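Local coordinates for endonuclease NucS (Pyrococcus abyssi, PDB 2VLD), which cleaves the 3' and 5' single-stranded ends of branched DNA as a homodimer that binds single-stranded DNA and interacts with PCNA, at residues E46-I54 and I64-N74. The protein carries 2 engineered substitutions. Residues are numbered along the deposited sequence; the frame is centred on the assembly and turned at random.
Sequences ELGEGDRII and IHQNKKREPVN
I53 and H65 form an antiparallel hydrogen-bonded pair: I53 N donates to H65 O and H65 N to I53 O, each at 2.7 Å and nearly straight. One residue further along, I54 and I64 make a non-hydrogen-bonded pair, and their side chains run alongside each other on the opposite face, CG1 of I54 lying 4.1 Å from CG1 of I64. R52 spans the gap from this hairpin to the chain before the corner at E49. Its CD rests 3.7 Å from CG2 of I64, and the side chains of R52 and Q66 run side by side, pointing the same way, with the Q66 amide at the edge of the guanidinium and the planes 28° apart. With CG beside the backbone N (chi1 -65°) and the chain extended as far as NE, R52 carries its head back to G48. There NH1 and NH2 grip the one carbonyl oxygen end-on, G48 O being 2.9 Å from NH2 and 3.1 Å from NH1 of R52, within the guanidinium plane. Just before the corner, L47 meets V73 tip to tip, CD1 of L47 3.4 Å from CG1 of V73.

The loop 66-73 is braced from inside by H65, whose NE2 donates a hydrogen bond to R70 O (3.1 Å), the acceptor lying in the ring plane, while P72 CA sits over one ring face. D51 turns its carboxylate to Y108 and, in the second subunit, K3 and the backbone of E116, tying this corner to the dimer interface; K57 NZ of that subunit hydrogen-bonds to Q66 O and K69 O.

All this belongs to the hairpin of strands 50-56 and 62-65 in the PH-like N-terminal domain, which contains the single-stranded DNA-binding site. Strand 28-40 pairs with 44-48, before the corner, and with 50-56 after it, while strand 98-104 packs V102 against I54 and I64.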
loop_
_atom_site.group_PDB
_atom_site.type_symbol
_atom_site.label_atom_id
_atom_site.label_comp_id
_atom_site.label_asym_id
_atom_site.label_seq_id
_atom_site.Cartn_x
_atom_site.Cartn_y
_atom_site.Cartn_z
ATOM N N GLU A 46 9.254 -16.872 -5.320
ATOM C CA GLU A 46 10.205 -15.772 -5.243
ATOM C C GLU A 46 9.949 -14.753 -6.343
ATOM O O GLU A 46 9.284 -15.048 -7.331
ATOM C CB GLU A 46 11.653 -16.279 -5.314
ATOM C CG GLU A 46 12.005 -17.154 -6.528
ATOM C CD GLU A 46 13.428 -17.729 -6.460
ATOM O OE1 GLU A 46 13.596 -18.939 -6.762
ATOM O OE2 GLU A 46 14.375 -16.979 -6.101
ATOM N N LEU A 47 10.458 -13.547 -6.158
ATOM C CA LEU A 47 10.469 -12.574 -7.236
ATOM C C LEU A 47 11.890 -12.069 -7.340
ATOM O O LEU A 47 12.542 -11.860 -6.313
ATOM C CB LEU A 47 9.509 -11.407 -6.970
ATOM C CG LEU A 47 8.034 -11.630 -6.605
ATOM C CD1 LEU A 47 7.392 -10.271 -6.419
ATOM C CD2 LEU A 47 7.246 -12.475 -7.617
ATOM N N GLY A 48 12.360 -11.883 -8.574
ATOM C CA GLY A 48 13.735 -11.462 -8.842
ATOM C C GLY A 48 14.048 -10.064 -8.340
ATOM O O GLY A 48 13.208 -9.411 -7.705
ATOM N N GLU A 49 15.260 -9.596 -8.623
ATOM C CA GLU A 49 15.643 -8.269 -8.172
ATOM C C GLU A 49 14.847 -7.176 -8.883
ATOM O O GLU A 49 14.566 -7.274 -10.076
ATOM C CB GLU A 49 17.154 -8.038 -8.254
ATOM C CG GLU A 49 17.775 -7.974 -9.636
ATOM C CD GLU A 49 19.181 -7.370 -9.609
ATOM O OE1 GLU A 49 19.571 -6.798 -8.560
ATOM O OE2 GLU A 49 19.890 -7.458 -10.642
ATOM N N GLY A 50 14.461 -6.154 -8.133
ATOM C CA GLY A 50 13.683 -5.062 -8.682
ATOM C C GLY A 50 13.457 -3.996 -7.642
ATOM O O GLY A 50 13.714 -4.210 -6.457
ATOM N N ASP A 51 12.971 -2.841 -8.076
ATOM C CA ASP A 51 12.726 -1.744 -7.148
ATOM C C ASP A 51 11.330 -1.859 -6.519
ATOM O O ASP A 51 10.318 -1.944 -7.220
ATOM C CB ASP A 51 12.925 -0.397 -7.840
ATOM C CG ASP A 51 14.266 -0.290 -8.539
ATOM O OD1 ASP A 51 15.312 -0.579 -7.918
ATOM O OD2 ASP A 51 14.277 0.088 -9.729
ATOM N N ARG A 52 11.291 -1.880 -5.193
ATOM C CA ARG A 52 10.051 -2.076 -4.468
ATOM C C ARG A 52 9.950 -1.121 -3.284
ATOM O O ARG A 52 10.962 -0.566 -2.838
ATOM C CB ARG A 52 9.936 -3.526 -3.998
ATOM C CG ARG A 52 9.823 -4.517 -5.144
ATOM C CD ARG A 52 9.697 -5.981 -4.701
ATOM N NE ARG A 52 9.675 -6.802 -5.903
ATOM C CZ ARG A 52 10.739 -7.381 -6.461
ATOM N NH1 ARG A 52 11.941 -7.298 -5.887
ATOM N NH2 ARG A 52 10.591 -8.067 -7.594
ATOM N N ILE A 53 8.722 -0.916 -2.809
ATOM C CA ILE A 53 8.451 -0.119 -1.620
ATOM C C ILE A 53 7.869 -1.061 -0.579
ATOM O O ILE A 53 6.939 -1.817 -0.882
ATOM C CB ILE A 53 7.419 0.986 -1.889
ATOM C CG1 ILE A 53 7.856 1.843 -3.079
ATOM C CG2 ILE A 53 7.262 1.847 -0.665
ATOM C CD1 ILE A 53 6.895 2.954 -3.434
ATOM N N ILE A 54 8.411 -1.014 0.631
ATOM C CA ILE A 54 8.072 -1.969 1.666
ATOM C C ILE A 54 7.585 -1.202 2.891
ATOM O O ILE A 54 8.316 -0.342 3.420
ATOM C CB ILE A 54 9.309 -2.823 2.061
ATOM C CG1 ILE A 54 9.752 -3.726 0.907
ATOM C CG2 ILE A 54 9.012 -3.680 3.280
ATOM C CD1 ILE A 54 10.926 -3.208 0.137
ATOM N N ILE A 64 4.403 -5.159 0.378
ATOM C CA ILE A 64 5.451 -4.998 -0.595
ATOM C C ILE A 64 4.841 -4.520 -1.917
ATOM O O ILE A 64 3.993 -5.205 -2.534
ATOM C CB ILE A 64 6.224 -6.315 -0.790
ATOM C CG1 ILE A 64 6.922 -6.730 0.505
ATOM C CG2 ILE A 64 7.254 -6.199 -1.910
ATOM C CD1 ILE A 64 7.561 -8.111 0.400
ATOM N N HIS A 65 5.243 -3.332 -2.337
ATOM C CA HIS A 65 4.694 -2.768 -3.569
ATOM C C HIS A 65 5.774 -2.666 -4.584
ATOM O O HIS A 65 6.894 -2.254 -4.266
ATOM C CB HIS A 65 4.087 -1.371 -3.349
ATOM C CG HIS A 65 2.632 -1.403 -3.032
ATOM N ND1 HIS A 65 2.149 -1.387 -1.736
ATOM C CD2 HIS A 65 1.550 -1.475 -3.841
ATOM C CE1 HIS A 65 0.828 -1.444 -1.758
ATOM N NE2 HIS A 65 0.442 -1.513 -3.024
ATOM N N GLN A 66 5.460 -3.050 -5.811
ATOM C CA GLN A 66 6.302 -2.603 -6.884
ATOM C C GLN A 66 5.539 -1.486 -7.589
ATOM O O GLN A 66 4.542 -0.971 -7.054
ATOM C CB GLN A 66 6.843 -3.739 -7.770
ATOM C CG GLN A 66 5.969 -4.950 -7.908
ATOM C CD GLN A 66 6.734 -6.218 -8.299
ATOM O OE1 GLN A 66 6.261 -7.006 -9.121
ATOM N NE2 GLN A 66 7.900 -6.421 -7.711
ATOM N N ASN A 67 6.002 -1.079 -8.763
ATOM C CA ASN A 67 5.645 0.245 -9.229
ATOM C C ASN A 67 4.388 0.304 -10.084
ATOM O O ASN A 67 4.150 1.302 -10.782
ATOM C CB ASN A 67 6.850 0.907 -9.910
ATOM C CG ASN A 67 7.066 0.438 -11.351
ATOM O OD1 ASN A 67 6.641 -0.650 -11.749
ATOM N ND2 ASN A 67 7.745 1.274 -12.138
ATOM N N LYS A 68 3.564 -0.737 -10.023
ATOM C CA LYS A 68 2.489 -0.800 -11.002
ATOM C C LYS A 68 1.040 -1.043 -10.551
ATOM O O LYS A 68 0.140 -0.320 -10.963
ATOM C CB LYS A 68 2.873 -1.639 -12.229
ATOM C CG LYS A 68 3.347 -0.803 -13.398
ATOM C CD LYS A 68 3.738 -1.699 -14.594
ATOM C CE LYS A 68 3.440 -1.061 -15.968
ATOM N NZ LYS A 68 4.359 0.054 -16.327
ATOM N N LYS A 69 0.724 -2.026 -9.751
ATOM C CA LYS A 69 -0.721 -2.114 -9.597
ATOM C C LYS A 69 -1.218 -1.537 -8.260
ATOM O O LYS A 69 -0.473 -0.894 -7.526
ATOM C CB LYS A 69 -1.236 -3.514 -9.945
ATOM C CG LYS A 69 -0.909 -3.898 -11.366
ATOM C CD LYS A 69 -0.798 -5.417 -11.570
ATOM C CE LYS A 69 -2.139 -6.060 -12.019
ATOM N NZ LYS A 69 -2.020 -7.515 -12.380
ATOM N N ARG A 70 -2.499 -1.715 -7.989
ATOM C CA ARG A 70 -3.086 -1.218 -6.788
ATOM C C ARG A 70 -2.685 -2.143 -5.607
ATOM O O ARG A 70 -2.205 -1.686 -4.577
ATOM C CB ARG A 70 -4.583 -1.169 -7.005
ATOM C CG ARG A 70 -5.367 -1.009 -5.769
ATOM C CD ARG A 70 -6.529 -1.937 -5.866
ATOM N NE ARG A 70 -6.882 -2.377 -4.532
ATOM C CZ ARG A 70 -7.844 -3.245 -4.274
ATOM N NH1 ARG A 70 -8.557 -3.769 -5.270
ATOM N NH2 ARG A 70 -8.084 -3.581 -3.019
ATOM N N GLU A 71 -2.823 -3.444 -5.822
ATOM C CA GLU A 71 -2.496 -4.454 -4.846
ATOM C C GLU A 71 -0.996 -4.533 -4.584
ATOM O O GLU A 71 -0.171 -4.329 -5.488
ATOM C CB GLU A 71 -3.017 -5.818 -5.307
ATOM C CG GLU A 71 -4.467 -5.801 -5.855
ATOM C CD GLU A 71 -4.570 -5.426 -7.370
ATOM O OE1 GLU A 71 -3.613 -4.845 -7.945
ATOM O OE2 GLU A 71 -5.624 -5.725 -7.985
ATOM N N PRO A 72 -0.622 -4.790 -3.324
ATOM C CA PRO A 72 0.769 -5.136 -3.083
ATOM C C PRO A 72 1.110 -6.474 -3.744
ATOM O O PRO A 72 0.230 -7.284 -4.038
ATOM C CB PRO A 72 0.839 -5.287 -1.560
ATOM C CG PRO A 72 -0.566 -5.599 -1.145
ATOM C CD PRO A 72 -1.402 -4.733 -2.080
ATOM N N VAL A 73 2.389 -6.715 -3.931
ATOM C CA VAL A 73 2.813 -7.890 -4.623
ATOM C C VAL A 73 2.845 -9.077 -3.662
ATOM O O VAL A 73 2.636 -10.224 -4.056
ATOM C CB VAL A 73 4.159 -7.585 -5.314
ATOM C CG1 VAL A 73 5.315 -8.315 -4.634
ATOM C CG2 VAL A 73 4.047 -7.885 -6.780
ATOM N N ASN A 74 3.055 -8.769 -2.380
ATOM C CA ASN A 74 3.026 -9.714 -1.284
ATOM C C ASN A 74 2.704 -8.859 -0.056
ATOM O O ASN A 74 3.017 -7.655 -0.052
ATOM C CB ASN A 74 4.401 -10.358 -1.128
ATOM C CG ASN A 74 4.593 -11.554 -2.042
ATOM O OD1 ASN A 74 3.945 -12.592 -1.867
ATOM N ND2 ASN A 74 5.487 -11.418 -3.031
#